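Local coordinates for mortality factor 4-like protein 1 (Homo sapiens, PDB 2F5K) that binds methylated histone H3 through its chromo domain, a small beta barrel, and so probably takes part in gene regulation, at residues P21-G26 with V52-H57; E27-F32 with S72-Y77. All coordinates share one frame; numbering follows the deposited sequence.

Contact 1. Residues P21-G26 with V52-H57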
loop_
_atom_site.group_PDB
_atom_site.type_symbol
_atom_site.label_atom_id
_atom_site.label_comp_id
_atom_site.label_asym_id
_atom_site.label_seq_id
_atom_site.Cartn_x
_atom_site.Cartn_y
_atom_site.Cartn_z
ATOM N N PRO A 21 -10.801 -2.027 12.054
ATOM C CA PRO A 21 -9.944 -1.390 11.055
ATOM C C PRO A 21 -10.450 -1.611 9.627
ATOM O O PRO A 21 -11.302 -2.460 9.376
ATOM C CB PRO A 21 -8.624 -2.114 11.261
ATOM C CG PRO A 21 -9.066 -3.528 11.526
ATOM C CD PRO A 21 -10.353 -3.402 12.340
ATOM N N LYS A 22 -9.894 -0.831 8.709
ATOM C CA LYS A 22 -10.280 -0.824 7.309
ATOM C C LYS A 22 -10.012 -2.139 6.604
ATOM O O LYS A 22 -10.806 -2.582 5.780
ATOM C CB LYS A 22 -9.504 0.275 6.585
ATOM C CG LYS A 22 -10.264 1.549 6.318
ATOM C CD LYS A 22 -9.829 2.184 5.006
ATOM C CE LYS A 22 -9.983 3.684 5.018
ATOM N NZ LYS A 22 -9.274 4.336 3.876
ATOM N N PHE A 23 -8.896 -2.774 6.929
ATOM C CA PHE A 23 -8.482 -3.955 6.177
ATOM C C PHE A 23 -8.435 -5.260 6.961
ATOM O O PHE A 23 -8.457 -5.253 8.188
ATOM C CB PHE A 23 -7.159 -3.666 5.492
ATOM C CG PHE A 23 -7.193 -2.422 4.661
ATOM C CD1 PHE A 23 -6.991 -1.179 5.244
ATOM C CD2 PHE A 23 -7.471 -2.488 3.301
ATOM C CE1 PHE A 23 -7.039 -0.029 4.473
ATOM C CE2 PHE A 23 -7.507 -1.345 2.522
ATOM C CZ PHE A 23 -7.304 -0.116 3.105
ATOM N N GLN A 24 -8.388 -6.367 6.235
ATOM C CA GLN A 24 -8.383 -7.697 6.831
ATOM C C GLN A 24 -7.191 -8.538 6.406
ATOM O O GLN A 24 -6.595 -8.308 5.362
ATOM C CB GLN A 24 -9.645 -8.453 6.434
ATOM C CG GLN A 24 -10.913 -7.831 6.916
ATOM C CD GLN A 24 -12.107 -8.584 6.424
ATOM O OE1 GLN A 24 -11.957 -9.591 5.730
ATOM N NE2 GLN A 24 -13.308 -8.107 6.777
ATOM N N GLU A 25 -6.861 -9.536 7.219
ATOM C CA GLU A 25 -5.770 -10.429 6.877
ATOM C C GLU A 25 -6.168 -11.165 5.623
ATOM O O GLU A 25 -7.268 -11.704 5.537
ATOM C CB GLU A 25 -5.495 -11.415 8.006
ATOM C CG GLU A 25 -5.074 -10.722 9.288
ATOM C CD GLU A 25 -4.642 -11.680 10.392
ATOM O OE1 GLU A 25 -4.782 -12.924 10.223
ATOM O OE2 GLU A 25 -4.155 -11.165 11.431
ATOM N N GLY A 26 -5.277 -11.158 4.647
ATOM C CA GLY A 26 -5.549 -11.811 3.385
ATOM C C GLY A 26 -5.969 -10.833 2.301
ATOM O O GLY A 26 -5.757 -11.094 1.130
ATOM N N VAL A 52 -4.118 1.660 14.362
ATOM C CA VAL A 52 -4.099 0.348 13.728
ATOM C C VAL A 52 -2.983 0.264 12.699
ATOM O O VAL A 52 -2.824 1.156 11.872
ATOM C CB VAL A 52 -5.439 0.051 13.055
ATOM C CG1 VAL A 52 -5.500 -1.395 12.609
ATOM C CG2 VAL A 52 -6.589 0.363 14.003
ATOM N N LYS A 53 -2.199 -0.809 12.762
ATOM C CA LYS A 53 -1.076 -0.988 11.854
ATOM C C LYS A 53 -1.271 -2.213 10.980
ATOM O O LYS A 53 -2.078 -3.084 11.277
ATOM C CB LYS A 53 0.221 -1.129 12.645
ATOM C CG LYS A 53 0.466 -0.017 13.663
ATOM C CD LYS A 53 1.952 0.095 14.025
ATOM C CE LYS A 53 2.271 1.377 14.783
ATOM N NZ LYS A 53 3.731 1.679 14.748
ATOM N N TYR A 54 -0.530 -2.281 9.888
ATOM C CA TYR A 54 -0.644 -3.440 9.020
ATOM C C TYR A 54 0.701 -3.947 8.583
ATOM O O TYR A 54 1.571 -3.178 8.172
ATOM C CB TYR A 54 -1.463 -3.119 7.775
ATOM C CG TYR A 54 -2.889 -2.767 8.066
ATOM C CD1 TYR A 54 -3.287 -1.444 8.153
ATOM C CD2 TYR A 54 -3.838 -3.755 8.259
ATOM C CE1 TYR A 54 -4.581 -1.108 8.403
ATOM C CE2 TYR A 54 -5.143 -3.434 8.515
ATOM C CZ TYR A 54 -5.514 -2.106 8.584
ATOM O OH TYR A 54 -6.822 -1.776 8.849
ATOM N N PHE A 55 0.880 -5.251 8.671
ATOM C CA PHE A 55 2.107 -5.832 8.172
ATOM C C PHE A 55 1.825 -6.211 6.727
ATOM O O PHE A 55 0.826 -6.877 6.432
ATOM C CB PHE A 55 2.536 -7.031 9.024
ATOM C CG PHE A 55 3.840 -7.636 8.598
ATOM C CD1 PHE A 55 5.015 -6.913 8.681
ATOM C CD2 PHE A 55 3.885 -8.931 8.096
ATOM C CE1 PHE A 55 6.240 -7.479 8.272
ATOM C CE2 PHE A 55 5.092 -9.512 7.678
ATOM C CZ PHE A 55 6.274 -8.786 7.762
ATOM N N ILE A 56 2.678 -5.778 5.806
ATOM C CA ILE A 56 2.375 -6.071 4.418
ATOM C C ILE A 56 3.450 -6.732 3.554
ATOM O O ILE A 56 4.658 -6.461 3.658
ATOM C CB ILE A 56 1.822 -4.825 3.682
ATOM C CG1 ILE A 56 2.885 -4.195 2.816
ATOM C CG2 ILE A 56 1.188 -3.789 4.641
ATOM C CD1 ILE A 56 2.337 -3.717 1.541
ATOM N N HIS A 57 2.985 -7.586 2.667
ATOM C CA HIS A 57 3.871 -8.171 1.694
ATOM C C HIS A 57 3.513 -7.564 0.355
ATOM O O HIS A 57 2.368 -7.638 -0.086
ATOM C CB HIS A 57 3.732 -9.698 1.640
ATOM C CG HIS A 57 4.270 -10.290 0.379
ATOM N ND1 HIS A 57 3.459 -10.863 -0.577
ATOM C CD2 HIS A 57 5.533 -10.367 -0.104
ATOM C CE1 HIS A 57 4.203 -11.273 -1.590
ATOM N NE2 HIS A 57 5.465 -10.987 -1.327
#
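The phenol of Tyr-54 reaches across to Pro-21, Lys-22 and Phe-23 and is held there at its oxygen and over its ring. Phe-23 N donates to Tyr-54 OH over 3.0 Å, with an almost straight N-H...O angle of 165°. Lys-22 N is nearly as near but poorly angled for a bond to the hydroxyl. It pairs instead with Glu-71 OE1, which is also hydrogen-bonded to Tyr-54 OH, so the carboxylate joins the phenol to the loop a second time. The two aromatic rings form a T-shaped (edge-to-face) pair: Phe-23 turns its edge to the face of Tyr-54, with perpendicular planes and centroids 5.5 Å apart. With Phe-23 CG anti to the carbonyl carbon (chi1 -53°), ring atom CD1 stands 3.8 Å from Tyr-54 CZ, while Phe-23 CB meets Tyr-54 CE2 at 3.6 Å. In the SH3-like barrel of this chromo domain, the loop that leads into strand 28-32 thus meets strand 51-58 through side chains and one backbone N-H, without strand-to-strand pairing. Phe-23 is buried here and also makes a cation-pi contact with Lys-76, while the Tyr-54 side chain touches Cys-42 and Val-45 of strand 37-48. On the other flank of the phenol, Pro-21 approaches obliquely and its CB comes within 3.0 Å of Tyr-54 OH. The same carbon packs tightly against Val-52, CB to CG1 3.5 Å, the valine presenting the methyl that lies anti to its backbone N.

Contact 2. Residues E27-F32 with S72-Y77; sequences ERVLCF and SRVLKY
In this SH3-like barrel the first strand, 28-32, pairs antiparallel with the short last strand, 74-76, which follows a 3-10 turn. Their axes approach to 4.7 Å. The hydrogen-bonded pair Leu-30 and Leu-75 fixes the register, with Leu-30 N to Leu-75 O at 2.9 Å and Leu-75 N to Leu-30 O at 2.8 Å. The non-hydrogen-bonded pair Cys-31 and Val-74 follows, its side chains on the opposite face of the sheet from those two leucines. Phe-32 N extends the ladder to Arg-73 O. On the leucine face, Phe-32 CE1 packs against Leu-75 CD1 at 3.8 Å, and helix 79-98 lies beside them, with Leu-88 on Phe-32 and Asn-81 on Leu-30 and Leu-75. Leu-30 CD2 crosses to Tyr-77 CD1, coming to the ring obliquely. That ring also carries Arg-28, whose guanidinium lies flat on it, centres 4.2 Å apart and planes at 21°. With Arg-28 CG anti to the backbone N (chi1 171°) and the chain extended to NE, CD comes over the ring centre in a CH-pi contact, and NE forms a salt bridge with Glu-39 as well. Beyond the ladder, Glu-27 OE2 makes a salt bridge with Lys-76 NZ at 3.1 Å. A water links this carboxylate oxygen and Arg-28 O, donating to both, to Tyr-77 N, from which it accepts. At the other end Arg-73 bends at chi3 (59°) and grips Phe-32 O side-on with two nitrogens from one face of the carbonyl plane: Phe-32 O sits near the guanidinium plane and takes NH2 at 2.7 Å and NE at 3.1 Å, with NE well above the carbonyl plane.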
loop_
_atom_site.group_PDB
_atom_site.type_symbol
_atom_site.label_atom_id
_atom_site.label_comp_id
_atom_site.label_asym_id
_atom_site.label_seq_id
_atom_site.Cartn_x
_atom_site.Cartn_y
_atom_site.Cartn_z
ATOM N N GLU A 27 -6.523 -9.689 2.695
ATOM C CA GLU A 27 -7.059 -8.740 1.719
ATOM C C GLU A 27 -6.041 -8.236 0.716
ATOM O O GLU A 27 -5.015 -7.693 1.090
ATOM C CB GLU A 27 -7.734 -7.547 2.401
ATOM C CG GLU A 27 -8.476 -6.649 1.436
ATOM C CD GLU A 27 -9.207 -5.544 2.152
ATOM O OE1 GLU A 27 -9.197 -5.538 3.386
ATOM O OE2 GLU A 27 -9.794 -4.689 1.490
ATOM N N ARG A 28 -6.331 -8.429 -0.564
ATOM C CA ARG A 28 -5.513 -7.859 -1.592
ATOM C C ARG A 28 -5.725 -6.343 -1.485
ATOM O O ARG A 28 -6.861 -5.887 -1.350
ATOM C CB ARG A 28 -5.945 -8.387 -2.952
ATOM C CG ARG A 28 -5.311 -7.711 -4.131
ATOM C CD ARG A 28 -5.740 -8.362 -5.446
ATOM N NE ARG A 28 -4.833 -8.134 -6.564
ATOM C CZ ARG A 28 -5.119 -8.479 -7.818
ATOM N NH1 ARG A 28 -6.281 -9.063 -8.077
ATOM N NH2 ARG A 28 -4.259 -8.248 -8.816
ATOM N N VAL A 29 -4.640 -5.575 -1.570
ATOM C CA VAL A 29 -4.695 -4.136 -1.322
ATOM C C VAL A 29 -3.724 -3.343 -2.164
ATOM O O VAL A 29 -2.893 -3.872 -2.892
ATOM C CB VAL A 29 -4.396 -3.840 0.197
ATOM C CG1 VAL A 29 -3.937 -2.421 0.414
ATOM C CG2 VAL A 29 -5.598 -4.186 1.108
ATOM N N LEU A 30 -3.833 -2.039 -2.084
ATOM C CA LEU A 30 -2.869 -1.220 -2.777
ATOM C C LEU A 30 -2.179 -0.530 -1.665
ATOM O O LEU A 30 -2.821 -0.002 -0.765
ATOM C CB LEU A 30 -3.528 -0.223 -3.704
ATOM C CG LEU A 30 -4.257 -0.843 -4.897
ATOM C CD1 LEU A 30 -5.037 0.262 -5.627
ATOM C CD2 LEU A 30 -3.248 -1.452 -5.818
ATOM N N CYS A 31 -0.870 -0.521 -1.690
ATOM C CA CYS A 31 -0.186 0.068 -0.582
ATOM C C CYS A 31 0.820 1.041 -1.096
ATOM O O CYS A 31 1.495 0.758 -2.071
ATOM C CB CYS A 31 0.517 -1.022 0.246
ATOM S SG CYS A 31 1.237 -0.414 1.788
ATOM N N PHE A 32 0.923 2.177 -0.413
ATOM C CA PHE A 32 1.900 3.186 -0.726
ATOM C C PHE A 32 3.276 2.781 -0.190
ATOM O O PHE A 32 3.396 2.271 0.923
ATOM C CB PHE A 32 1.518 4.514 -0.050
ATOM C CG PHE A 32 0.587 5.357 -0.848
ATOM C CD1 PHE A 32 -0.704 5.548 -0.449
ATOM C CD2 PHE A 32 1.019 5.987 -1.985
ATOM C CE1 PHE A 32 -1.571 6.361 -1.196
ATOM C CE2 PHE A 32 0.154 6.786 -2.735
ATOM C CZ PHE A 32 -1.133 6.936 -2.345
ATOM N N SER A 72 -3.111 4.739 7.006
ATOM C CA SER A 72 -3.135 5.783 5.986
ATOM C C SER A 72 -2.339 5.418 4.724
ATOM O O SER A 72 -2.435 6.108 3.703
ATOM C CB SER A 72 -2.630 7.110 6.557
ATOM O OG SER A 72 -1.248 7.010 6.898
ATOM N N ARG A 73 -1.553 4.353 4.769
ATOM C CA ARG A 73 -0.795 4.027 3.572
ATOM C C ARG A 73 -1.425 2.931 2.769
ATOM O O ARG A 73 -0.944 2.574 1.703
ATOM C CB ARG A 73 0.666 3.701 3.887
ATOM C CG ARG A 73 1.479 4.920 4.078
ATOM C CD ARG A 73 2.837 4.618 4.545
ATOM N NE ARG A 73 3.532 3.766 3.598
ATOM C CZ ARG A 73 4.586 3.021 3.928
ATOM N NH1 ARG A 73 5.045 3.078 5.174
ATOM N NH2 ARG A 73 5.168 2.242 3.016
ATOM N N VAL A 74 -2.523 2.416 3.288
ATOM C CA VAL A 74 -3.200 1.325 2.635
ATOM C C VAL A 74 -4.494 1.785 1.962
ATOM O O VAL A 74 -5.280 2.504 2.559
ATOM C CB VAL A 74 -3.496 0.215 3.627
ATOM C CG1 VAL A 74 -4.069 -0.987 2.917
ATOM C CG2 VAL A 74 -2.206 -0.163 4.375
ATOM N N LEU A 75 -4.699 1.385 0.717
ATOM C CA LEU A 75 -5.917 1.765 0.001
ATOM C C LEU A 75 -6.586 0.508 -0.487
ATOM O O LEU A 75 -5.925 -0.507 -0.784
ATOM C CB LEU A 75 -5.624 2.668 -1.191
ATOM C CG LEU A 75 -5.175 4.118 -0.940
ATOM C CD1 LEU A 75 -4.816 4.792 -2.235
ATOM C CD2 LEU A 75 -6.345 4.833 -0.295
ATOM N N LYS A 76 -7.909 0.585 -0.534
ATOM C CA LYS A 76 -8.758 -0.475 -1.013
ATOM C C LYS A 76 -8.453 -0.771 -2.484
ATOM O O LYS A 76 -8.129 0.129 -3.252
ATOM C CB LYS A 76 -10.200 -0.033 -0.833
ATOM C CG LYS A 76 -11.041 -1.029 -0.108
ATOM C CD LYS A 76 -10.715 -1.098 1.364
ATOM C CE LYS A 76 -11.419 -2.267 2.009
ATOM N NZ LYS A 76 -10.920 -2.444 3.387
ATOM N N TYR A 77 -8.532 -2.040 -2.867
ATOM C CA TYR A 77 -8.231 -2.432 -4.235
ATOM C C TYR A 77 -9.485 -2.245 -5.081
ATOM O O TYR A 77 -10.220 -3.187 -5.296
ATOM C CB TYR A 77 -7.758 -3.902 -4.282
ATOM C CG TYR A 77 -7.031 -4.272 -5.573
ATOM C CD1 TYR A 77 -5.656 -4.161 -5.674
ATOM C CD2 TYR A 77 -7.737 -4.720 -6.687
ATOM C CE1 TYR A 77 -5.000 -4.495 -6.848
ATOM C CE2 TYR A 77 -7.093 -5.058 -7.874
ATOM C CZ TYR A 77 -5.737 -4.933 -7.949
ATOM O OH TYR A 77 -5.100 -5.240 -9.133
HETATM O O HOH W 1 -8.792 -3.992 -0.858
#

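How the contacts relate
From the N terminus the chain first lays down the loop 21-26 and runs straight on into 27-32, so the first halves of both contacts are continuous. It then passes through strand 37-48 to 52-57, where contact 1 closes a loop of 25 residues, all before the second half of contact 2 is made. Only after strand 67-70 does 72-77 return to 27-32, closing a loop of 39. The two closures therefore cross instead of nesting. Contact 1 ties the entry loop to strand 51-58, and contact 2 joins the strands that come first and last along the chain, 28-32 and 74-76, which are neighbours in the sheet. Their centres lie about 9 Å apart, and the Phe-23 ring spans them by packing on Val-29 and Val-74.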